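PDB 3I1I: homoserine O-acetyltransferase from Bacillus anthracis str. 'Ames Ancestor', which probably transfers an acetyl group from acetyl-CoA to the hydroxyl of L-homoserine, an early step toward methionine, using an alpha/beta-hydrolase scaffold. Local coordinates for residues 195-198 with 199-203; 220-223 with 224-227; 255-259 with 260-264; 268-271 with 272-275. One frame throughout, in Å; residues are numbered along the deposited sequence. Where two conformers were deposited one is given.

Contact 1 (195-198 with 199-203); sequences NAIE and AIRLD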
loop_
_atom_site.group_PDB
_atom_site.type_symbol
_atom_site.label_atom_id
_atom_site.label_comp_id
_atom_site.label_asym_id
_atom_site.label_seq_id
_atom_site.Cartn_x
_atom_site.Cartn_y
_atom_site.Cartn_z
ATOM N N ASN A 195 -2.143 4.091 4.553
ATOM C CA ASN A 195 -1.150 3.334 3.830
ATOM C C ASN A 195 -0.198 4.191 2.985
ATOM O O ASN A 195 1.011 3.877 2.884
ATOM C CB ASN A 195 -1.809 2.253 2.974
ATOM C CG ASN A 195 -2.346 1.078 3.807
ATOM O OD1 ASN A 195 -2.038 0.951 5.007
ATOM N ND2 ASN A 195 -3.167 0.225 3.178
ATOM N N ALA A 196 -0.717 5.268 2.400
ATOM C CA ALA A 196 0.138 6.158 1.589
ATOM C C ALA A 196 1.122 6.904 2.492
ATOM O O ALA A 196 2.324 6.940 2.231
ATOM C CB ALA A 196 -0.713 7.154 0.757
ATOM N N ILE A 197 0.606 7.488 3.564
ATOM C CA ILE A 197 1.468 8.146 4.535
ATOM C C ILE A 197 2.553 7.185 5.033
ATOM O O ILE A 197 3.734 7.514 5.026
ATOM C CB ILE A 197 0.668 8.677 5.724
ATOM C CG1 ILE A 197 -0.270 9.812 5.239
ATOM C CG2 ILE A 197 1.603 9.146 6.773
ATOM C CD1 ILE A 197 -1.429 10.195 6.223
ATOM N N GLU A 198 2.160 5.996 5.452
ATOM C CA GLU A 198 3.141 5.039 5.924
ATOM C C GLU A 198 4.142 4.561 4.859
ATOM O O GLU A 198 5.300 4.364 5.174
ATOM C CB GLU A 198 2.448 3.874 6.622
ATOM C CG GLU A 198 2.041 4.354 8.027
ATOM C CD GLU A 198 1.287 3.340 8.833
ATOM O OE1 GLU A 198 1.535 2.120 8.617
ATOM O OE2 GLU A 198 0.483 3.779 9.714
ATOM N N ALA A 199 3.710 4.427 3.613
ATOM C CA ALA A 199 4.629 4.065 2.529
ATOM C C ALA A 199 5.743 5.140 2.355
ATOM O O ALA A 199 6.924 4.816 2.241
ATOM C CB ALA A 199 3.856 3.827 1.213
ATOM N N ILE A 200 5.378 6.409 2.398
ATOM C CA ILE A 200 6.381 7.476 2.329
ATOM C C ILE A 200 7.363 7.449 3.560
ATOM O O ILE A 200 8.593 7.554 3.398
ATOM C CB ILE A 200 5.713 8.863 2.177
ATOM C CG1 ILE A 200 4.783 8.887 0.950
ATOM C CG2 ILE A 200 6.774 9.934 2.059
ATOM C CD1 ILE A 200 3.755 10.048 0.905
ATOM N N ARG A 201 6.829 7.289 4.764
ATOM C CA ARG A 201 7.676 7.232 5.980
ATOM C C ARG A 201 8.630 6.036 5.960
ATOM O O ARG A 201 9.729 6.093 6.546
ATOM C CB ARG A 201 6.852 7.132 7.265
ATOM C CG ARG A 201 6.014 8.389 7.599
ATOM C CD ARG A 201 5.452 8.384 9.078
ATOM N NE ARG A 201 4.979 9.731 9.355
ATOM C CZ ARG A 201 5.450 10.567 10.291
ATOM N NH1 ARG A 201 4.951 11.816 10.369
ATOM N NH2 ARG A 201 6.376 10.171 11.175
ATOM N N LEU A 202 8.207 4.956 5.308
ATOM C CA LEU A 202 8.984 3.734 5.335
ATOM C C LEU A 202 10.240 3.863 4.463
ATOM O O LEU A 202 11.293 3.281 4.770
ATOM C CB LEU A 202 8.116 2.548 4.902
ATOM C CG LEU A 202 8.755 1.164 5.077
ATOM C CD1 LEU A 202 9.195 0.910 6.560
ATOM C CD2 LEU A 202 7.799 0.073 4.552
ATOM N N ASP A 203 10.116 4.617 3.374
ATOM C CA ASP A 203 11.237 4.905 2.525
ATOM C C ASP A 203 12.339 5.624 3.317
ATOM O O ASP A 203 12.120 6.706 3.832
ATOM C CB ASP A 203 10.770 5.768 1.362
ATOM C CG ASP A 203 11.755 5.812 0.222
ATOM O OD1 ASP A 203 12.966 5.542 0.434
ATOM O OD2 ASP A 203 11.272 6.131 -0.893
#
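Ala-199 N donates to Asn-195 O over 2.8 Å, the shortest of four successive i to i+4 backbone bonds that run through the last turns of helix 186-202. Ile-200 N reaches Ala-196 O and Arg-201 N reaches Ile-197 O, each over 3.1 Å and nearly straight at the hydrogen. The bond from Leu-202 N to Glu-198 O is more bent, 135° at the hydrogen, just before Asp-203 leaves helical geometry. Two polar side chains reach across to the second subunit: Glu-198 OE1 forms a salt bridge with NH1 of Arg-225 of that subunit, and NE of the same arginine donates to Asn-195 OD1, while Glu-198 OE2 accepts from Gln-194. Along the helix flank the side chains pack against the turn before them. Ile-200 CG1 lies beside the backbone N (chi1 -56°), which sets it against Ala-196 O at 3.4 Å. Arg-201 runs extended from CG to NE and passes Ile-197, whose CG2 sits at the edge of the guanidinium, near its plane and 4.3 Å from NE. Ala-196 and Ala-199 turn to helix 217-228, and Ile-197 and Ile-200 to helix 277-289. An apolar flank thus faces the subunit's own helices, whereas one arginine of the partner subunit is gripped by an amide oxygen and a carboxylate, a pairing that would favour the charged form of Glu-198.

Contact 2 (220-223 with 224-227); sequences LQLA and NRMM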
loop_
_atom_site.group_PDB
_atom_site.type_symbol
_atom_site.label_atom_id
_atom_site.label_comp_id
_atom_site.label_asym_id
_atom_site.label_seq_id
_atom_site.Cartn_x
_atom_site.Cartn_y
_atom_site.Cartn_z
ATOM N N LEU A 220 6.858 7.468 -2.584
ATOM C CA LEU A 220 5.851 8.334 -3.185
ATOM C C LEU A 220 5.128 7.619 -4.315
ATOM O O LEU A 220 3.900 7.722 -4.435
ATOM C CB LEU A 220 6.517 9.609 -3.674
ATOM C CG LEU A 220 5.739 10.866 -3.995
ATOM C CD1 LEU A 220 4.691 11.250 -2.895
ATOM C CD2 LEU A 220 6.775 12.003 -4.247
ATOM N N GLN A 221 5.872 6.878 -5.133
ATOM C CA GLN A 221 5.256 6.126 -6.203
ATOM C C GLN A 221 4.271 5.089 -5.659
ATOM O O GLN A 221 3.215 4.861 -6.221
ATOM C CB GLN A 221 6.295 5.424 -7.099
ATOM C CG GLN A 221 5.635 4.446 -8.137
ATOM C CD GLN A 221 6.525 4.098 -9.310
ATOM O OE1 GLN A 221 7.748 4.063 -9.184
ATOM N NE2 GLN A 221 5.909 3.814 -10.470
ATOM N N LEU A 222 4.644 4.444 -4.577
ATOM C CA LEU A 222 3.762 3.480 -3.920
ATOM C C LEU A 222 2.490 4.179 -3.413
ATOM O O LEU A 222 1.374 3.727 -3.669
ATOM C CB LEU A 222 4.550 2.786 -2.804
ATOM C CG LEU A 222 3.977 1.571 -2.110
ATOM C CD1 LEU A 222 3.266 0.610 -3.074
ATOM C CD2 LEU A 222 5.149 0.881 -1.373
ATOM N N ALA A 223 2.657 5.320 -2.752
ATOM C CA ALA A 223 1.514 6.138 -2.330
ATOM C C ALA A 223 0.614 6.479 -3.514
ATOM O O ALA A 223 -0.587 6.361 -3.431
ATOM C CB ALA A 223 1.978 7.431 -1.573
ATOM N N ASN A 224 1.213 6.867 -4.627
ATOM C CA ASN A 224 0.474 7.280 -5.816
ATOM C C ASN A 224 -0.212 6.097 -6.491
ATOM O O ASN A 224 -1.337 6.207 -6.967
ATOM C CB ASN A 224 1.431 7.930 -6.805
ATOM C CG ASN A 224 0.708 8.545 -8.007
ATOM O OD1 ASN A 224 -0.114 9.437 -7.856
ATOM N ND2 ASN A 224 1.028 8.074 -9.193
ATOM N N ARG A 225 0.464 4.959 -6.532
ATOM C CA ARG A 225 -0.126 3.785 -7.142
ATOM C C ARG A 225 -1.376 3.301 -6.373
ATOM O O ARG A 225 -2.368 2.946 -6.985
ATOM C CB ARG A 225 0.906 2.669 -7.322
ATOM C CG ARG A 225 0.401 1.545 -8.166
ATOM C CD ARG A 225 1.494 0.724 -8.804
ATOM N NE ARG A 225 2.273 0.124 -7.771
ATOM C CZ ARG A 225 3.590 0.219 -7.638
ATOM N NH1 ARG A 225 4.153 -0.348 -6.592
ATOM N NH2 ARG A 225 4.348 0.858 -8.512
HETATM N N MSE A 226 -1.352 3.353 -5.052
HETATM C CA MSE A 226 -2.541 2.998 -4.238
HETATM C C MSE A 226 -3.730 3.865 -4.567
HETATM O O MSE A 226 -4.825 3.372 -4.660
HETATM C CB MSE A 226 -2.272 3.151 -2.740
HETATM C CG MSE A 226 -1.245 2.170 -2.187
HETATM SE SE MSE A 226 -0.633 2.841 -0.479
HETATM C CE MSE A 226 0.766 1.571 -0.151
HETATM N N MSE A 227 -3.540 5.161 -4.739
HETATM C CA MSE A 227 -4.670 6.012 -5.113
HETATM C C MSE A 227 -5.146 5.674 -6.544
HETATM O O MSE A 227 -6.350 5.503 -6.787
HETATM C CB MSE A 227 -4.292 7.488 -5.004
HETATM C CG MSE A 227 -5.462 8.411 -4.853
HETATM SE SE MSE A 227 -4.886 10.252 -4.453
HETATM C CE MSE A 227 -4.169 10.690 -6.198
#
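Met-226, a selenomethionine, lays its CE methyl against Leu-222, 3.8 Å from CG and only slightly farther from CD1, in an i to i+4 pairing on helix 217-228. Its CG lies beside the backbone N (chi1 -66°) and the chain is extended beyond it, so the selenium passes near Leu-222 O and the methyl points back along the helix. In the backbone, Met-226 N donates to Leu-222 O over 3.1 Å. Arg-225 N and Asn-224 N make shorter bonds of 2.8 Å to Gln-221 O and Leu-220 O. On the neighbouring flank Arg-225 bends at chi3 (62°), bringing its guanidinium back over the preceding turn, between Gln-221 and Leu-222. The Gln-221 amide and this guanidinium are turned 47° apart, and their polar ends have other partners: Gln-221 NE2 donates to Thr-268 OG1, while Arg-225 NH1 forms a salt bridge with Glu-198, and NE a hydrogen bond with Asn-195, both of the second subunit. Ala-223 and Leu-222 face helix 186-202, and Trp-280 of helix 277-289 covers Leu-220, Ala-223 and Asn-224. The guanidinium meets aliphatic carbon on two neighbouring side chains, with NH2 3.8 Å from Gln-221 CG and NH1 3.8 Å from Leu-222 CD1.

Contact 3 (255-259 with 260-264); sequences SSLTS and FEKEI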
loop_
_atom_site.group_PDB
_atom_site.type_symbol
_atom_site.label_atom_id
_atom_site.label_comp_id
_atom_site.label_asym_id
_atom_site.label_seq_id
_atom_site.Cartn_x
_atom_site.Cartn_y
_atom_site.Cartn_z
ATOM N N SER A 255 11.455 -10.586 -9.054
ATOM C CA SER A 255 11.555 -9.172 -9.442
ATOM C C SER A 255 11.220 -8.877 -10.898
ATOM O O SER A 255 11.187 -7.733 -11.300
ATOM C CB SER A 255 12.947 -8.618 -9.084
ATOM O OG SER A 255 13.937 -9.434 -9.693
ATOM N N SER A 256 10.919 -9.875 -11.698
ATOM C CA SER A 256 10.506 -9.567 -13.056
ATOM C C SER A 256 9.054 -9.116 -13.118
ATOM O O SER A 256 8.150 -9.838 -12.749
ATOM C CB SER A 256 10.739 -10.762 -13.960
ATOM O OG SER A 256 12.130 -10.937 -14.167
ATOM N N LEU A 257 8.833 -7.912 -13.628
ATOM C CA LEU A 257 7.482 -7.363 -13.673
ATOM C C LEU A 257 6.700 -7.895 -14.862
ATOM O O LEU A 257 7.264 -8.167 -15.932
ATOM C CB LEU A 257 7.546 -5.844 -13.725
ATOM C CG LEU A 257 8.321 -5.174 -12.587
ATOM C CD1 LEU A 257 8.513 -3.700 -12.919
ATOM C CD2 LEU A 257 7.601 -5.333 -11.220
ATOM N N THR A 258 5.398 -8.060 -14.666
ATOM C CA THR A 258 4.463 -8.316 -15.759
ATOM C C THR A 258 4.320 -7.053 -16.590
ATOM O O THR A 258 4.748 -5.950 -16.194
ATOM C CB THR A 258 3.034 -8.716 -15.238
ATOM O OG1 THR A 258 2.458 -7.628 -14.482
ATOM C CG2 THR A 258 3.080 -9.991 -14.434
ATOM N N SER A 259 3.708 -7.182 -17.748
ATOM C CA SER A 259 3.579 -6.020 -18.616
ATOM C C SER A 259 2.580 -5.045 -18.030
ATOM O O SER A 259 2.740 -3.853 -18.196
ATOM C CB SER A 259 3.151 -6.435 -20.018
ATOM O OG SER A 259 1.908 -7.113 -19.985
ATOM N N PHE A 260 1.545 -5.534 -17.341
ATOM C CA PHE A 260 0.627 -4.582 -16.696
ATOM C C PHE A 260 1.331 -3.815 -15.587
ATOM O O PHE A 260 1.129 -2.597 -15.486
ATOM C CB PHE A 260 -0.720 -5.176 -16.258
ATOM C CG PHE A 260 -0.631 -6.283 -15.258
ATOM C CD1 PHE A 260 -0.573 -6.012 -13.914
ATOM C CD2 PHE A 260 -0.673 -7.621 -15.676
ATOM C CE1 PHE A 260 -0.494 -7.073 -12.961
ATOM C CE2 PHE A 260 -0.583 -8.685 -14.758
ATOM C CZ PHE A 260 -0.514 -8.402 -13.387
ATOM N N GLU A 261 2.221 -4.478 -14.829
ATOM C CA GLU A 261 2.964 -3.773 -13.797
ATOM C C GLU A 261 3.845 -2.672 -14.396
ATOM O O GLU A 261 3.944 -1.571 -13.822
ATOM C CB GLU A 261 3.810 -4.727 -12.969
ATOM C CG GLU A 261 3.037 -5.558 -11.950
ATOM C CD GLU A 261 3.903 -6.628 -11.293
ATOM O OE1 GLU A 261 4.316 -7.596 -11.980
ATOM O OE2 GLU A 261 4.162 -6.488 -10.077
ATOM N N LYS A 262 4.475 -2.971 -15.543
ATOM C CA LYS A 262 5.286 -1.996 -16.269
ATOM C C LYS A 262 4.489 -0.787 -16.749
ATOM O O LYS A 262 4.908 0.343 -16.528
ATOM C CB LYS A 262 5.951 -2.636 -17.478
ATOM C CG LYS A 262 7.174 -3.450 -17.118
ATOM C CD LYS A 262 7.726 -4.220 -18.289
ATOM C CE LYS A 262 8.816 -5.158 -17.797
ATOM N NZ LYS A 262 9.266 -6.108 -18.898
ATOM N N GLU A 263 3.364 -1.022 -17.413
ATOM C CA GLU A 263 2.510 0.086 -17.864
ATOM C C GLU A 263 2.113 0.954 -16.653
ATOM O O GLU A 263 2.387 2.137 -16.629
ATOM C CB GLU A 263 1.293 -0.414 -18.637
ATOM C CG GLU A 263 1.693 -1.178 -19.904
ATOM C CD GLU A 263 0.691 -2.275 -20.409
ATOM O OE1 GLU A 263 0.947 -2.768 -21.544
ATOM O OE2 GLU A 263 -0.312 -2.654 -19.722
ATOM N N ILE A 264 1.568 0.342 -15.612
ATOM C CA ILE A 264 1.129 1.099 -14.445
ATOM C C ILE A 264 2.288 1.779 -13.720
ATOM O O ILE A 264 2.143 2.913 -13.306
ATOM C CB ILE A 264 0.262 0.243 -13.496
ATOM C CG1 ILE A 264 -1.048 -0.126 -14.205
ATOM C CG2 ILE A 264 -0.007 0.968 -12.188
ATOM C CD1 ILE A 264 -1.759 -1.361 -13.678
HETATM O O HOH W 1 5.773 -9.723 -11.024
#
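The chain runs extended through Leu-257 and Thr-258 and turns helical at Ser-259, where Lys-262 N bonds to Thr-258 O and Glu-263 N to Ser-259 O as the first turn of helix 259-270. Thr-258 is the N-cap, and with Glu-261 it forms a capping box: Glu-261 N donates to Thr-258 OG1 over 3.2 Å, and Thr-258 N donates back to Glu-261 OE1 over 2.9 Å, almost straight at 171°. Thr-258 OG1 also gives its proton to OE1, 3.1 Å away. Both donors meet the carboxylate oxygen on its anti side, moderately out of plane, and a water bridges OE1 to Ser-256 O. The same hydroxyl oxygen sits 3.0 Å above the Phe-260 ring, over its centre, while Thr-258 CB makes a CH-pi contact with that face, 4.0 Å from the centroid. The ring reaches this place because Phe-260 CG stands between its backbone N and carbonyl carbon (chi1 61°). Leu-257 CD2 touches Glu-261 OE2 at 3.8 Å, from a side chain crossing that of the glutamate at about a right angle. Three donors, counting the water, converge on OE1, which together with the nearby helix N-terminus would favour an ionised Glu-261.

Contact 4 (268-271 with 272-275); sequences TYRS and IELV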
loop_
_atom_site.group_PDB
_atom_site.type_symbol
_atom_site.label_atom_id
_atom_site.label_comp_id
_atom_site.label_asym_id
_atom_site.label_seq_id
_atom_site.Cartn_x
_atom_site.Cartn_y
_atom_site.Cartn_z
ATOM N N THR A 268 2.443 5.884 -13.061
ATOM C CA THR A 268 2.424 6.382 -11.726
ATOM C C THR A 268 3.724 7.084 -11.392
ATOM O O THR A 268 3.738 7.975 -10.537
ATOM C CB THR A 268 2.109 5.278 -10.690
ATOM O OG1 THR A 268 3.039 4.192 -10.812
ATOM C CG2 THR A 268 0.728 4.782 -10.891
ATOM N N TYR A 269 4.806 6.712 -12.062
ATOM C CA TYR A 269 6.034 7.440 -11.907
ATOM C C TYR A 269 5.916 8.827 -12.515
ATOM O O TYR A 269 6.333 9.803 -11.884
ATOM C CB TYR A 269 7.182 6.748 -12.572
ATOM C CG TYR A 269 8.507 7.356 -12.205
ATOM C CD1 TYR A 269 9.113 7.030 -10.999
ATOM C CD2 TYR A 269 9.154 8.267 -13.047
ATOM C CE1 TYR A 269 10.342 7.568 -10.642
ATOM C CE2 TYR A 269 10.400 8.813 -12.700
ATOM C CZ TYR A 269 10.984 8.450 -11.488
ATOM O OH TYR A 269 12.197 8.959 -11.078
ATOM N N ARG A 270 5.362 8.899 -13.726
ATOM C CA ARG A 270 5.205 10.164 -14.433
ATOM C C ARG A 270 4.408 11.159 -13.613
ATOM O O ARG A 270 4.758 12.327 -13.538
ATOM C CB ARG A 270 4.491 9.977 -15.778
ATOM C CG ARG A 270 4.927 10.981 -16.831
ATOM C CD ARG A 270 6.018 10.377 -17.754
ATOM N NE ARG A 270 5.430 9.487 -18.760
ATOM C CZ ARG A 270 6.106 8.596 -19.476
ATOM N NH1 ARG A 270 7.412 8.455 -19.306
ATOM N NH2 ARG A 270 5.458 7.839 -20.350
ATOM N N SER A 271 3.336 10.700 -12.977
ATOM C CA SER A 271 2.502 11.660 -12.264
ATOM C C SER A 271 3.042 12.109 -10.913
ATOM O O SER A 271 2.463 12.946 -10.311
ATOM C CB SER A 271 1.053 11.161 -12.133
ATOM O OG SER A 271 0.965 10.138 -11.174
ATOM N N ILE A 272 4.144 11.580 -10.432
ATOM C CA ILE A 272 4.731 12.097 -9.197
ATOM C C ILE A 272 6.002 12.920 -9.471
ATOM O O ILE A 272 6.766 13.250 -8.544
ATOM C CB ILE A 272 5.050 10.986 -8.150
ATOM C CG1 ILE A 272 5.968 9.904 -8.747
ATOM C CG2 ILE A 272 3.747 10.431 -7.572
ATOM C CD1 ILE A 272 6.775 9.108 -7.745
ATOM N N GLU A 273 6.197 13.307 -10.722
ATOM C CA GLU A 273 7.409 14.046 -11.097
ATOM C C GLU A 273 7.488 15.461 -10.542
ATOM O O GLU A 273 8.543 15.871 -10.092
ATOM C CB GLU A 273 7.589 14.010 -12.616
ATOM C CG GLU A 273 7.905 12.538 -13.044
ATOM C CD GLU A 273 8.377 12.374 -14.477
ATOM O OE1 GLU A 273 7.976 13.157 -15.372
ATOM O OE2 GLU A 273 9.129 11.411 -14.711
ATOM N N LEU A 274 6.374 16.183 -10.528
ATOM C CA LEU A 274 6.343 17.520 -9.956
ATOM C C LEU A 274 5.896 17.583 -8.512
ATOM O O LEU A 274 5.618 18.670 -8.012
ATOM C CB LEU A 274 5.385 18.422 -10.757
ATOM C CG LEU A 274 5.727 18.764 -12.227
ATOM C CD1 LEU A 274 4.963 20.085 -12.682
ATOM C CD2 LEU A 274 7.273 18.855 -12.476
ATOM N N VAL A 275 5.843 16.452 -7.829
ATOM C CA VAL A 275 5.073 16.340 -6.595
ATOM C C VAL A 275 5.985 16.312 -5.393
ATOM O O VAL A 275 7.075 15.783 -5.470
ATOM C CB VAL A 275 4.190 15.072 -6.654
ATOM C CG1 VAL A 275 3.648 14.679 -5.298
ATOM C CG2 VAL A 275 3.070 15.301 -7.656
#
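The Tyr-269 ring and the Glu-273 carboxylate are turned 81° to each other, and Glu-273 OE2 comes to the ring obliquely, 3.5 Å from CE2. The two side chains cross at about a right angle. In the one of two conformers given, Arg-270 runs alongside the glutamate, both pointing the same way, yet Arg-270 NE and Glu-273 OE1 remain 5.6 Å apart, and any attraction there is doubtful. Glu-273 CG rests 3.2 Å from Arg-270 O and slightly farther from Tyr-269 O, packing against two successive carbonyl oxygens near the end of the helix. Ile-272 CG1, placed between backbone N and carbonyl carbon (chi1 56°), lies 3.2 Å from Tyr-269 O and also against Thr-268 O. Ile-272 N donates to Tyr-269 O over 3.2 Å from well above the carbonyl plane, 61° out of it, whereas the bond from Glu-273 N to Arg-270 O is weak. Thr-268 OG1 hydrogen-bonds to Ile-264 O one turn earlier and also meets Gln-221 NE2, while Ser-271 OG accepts from Asn-224 ND2. With i to i+3 bonds replacing i to i+4 ones, this is the C-terminal end of helix 259-270 unwinding through two type I beta turns, Arg-270 to Glu-273 and Ile-272 to Val-275, toward helix 277-289.

How the contacts relate
Contacts 1 and 2 are the buried pair, on the successive helices 186-202 and 217-228, which meet where Ala-196 CB lies 3.6 Å from Ala-223 CB. Contacts 3 and 4 are only partly buried and sit at the two ends of helix 259-270. The first two combine regular backbone bonding and apolar packing with a polar link between subunits, the arginine of contact 2 bonding to the glutamate and asparagine of contact 1 in the second subunit; contact 3 depends on side-chain capping, contact 4 on turn bonds. Contact 2 touches all the others: Arg-225 CD packs on Ile-264 CG2, and two probable amide-to-hydroxyl hydrogen bonds tie it to contact 4. Contact 3 also touches the second subunit; contact 4 touches no other chain of the assembly.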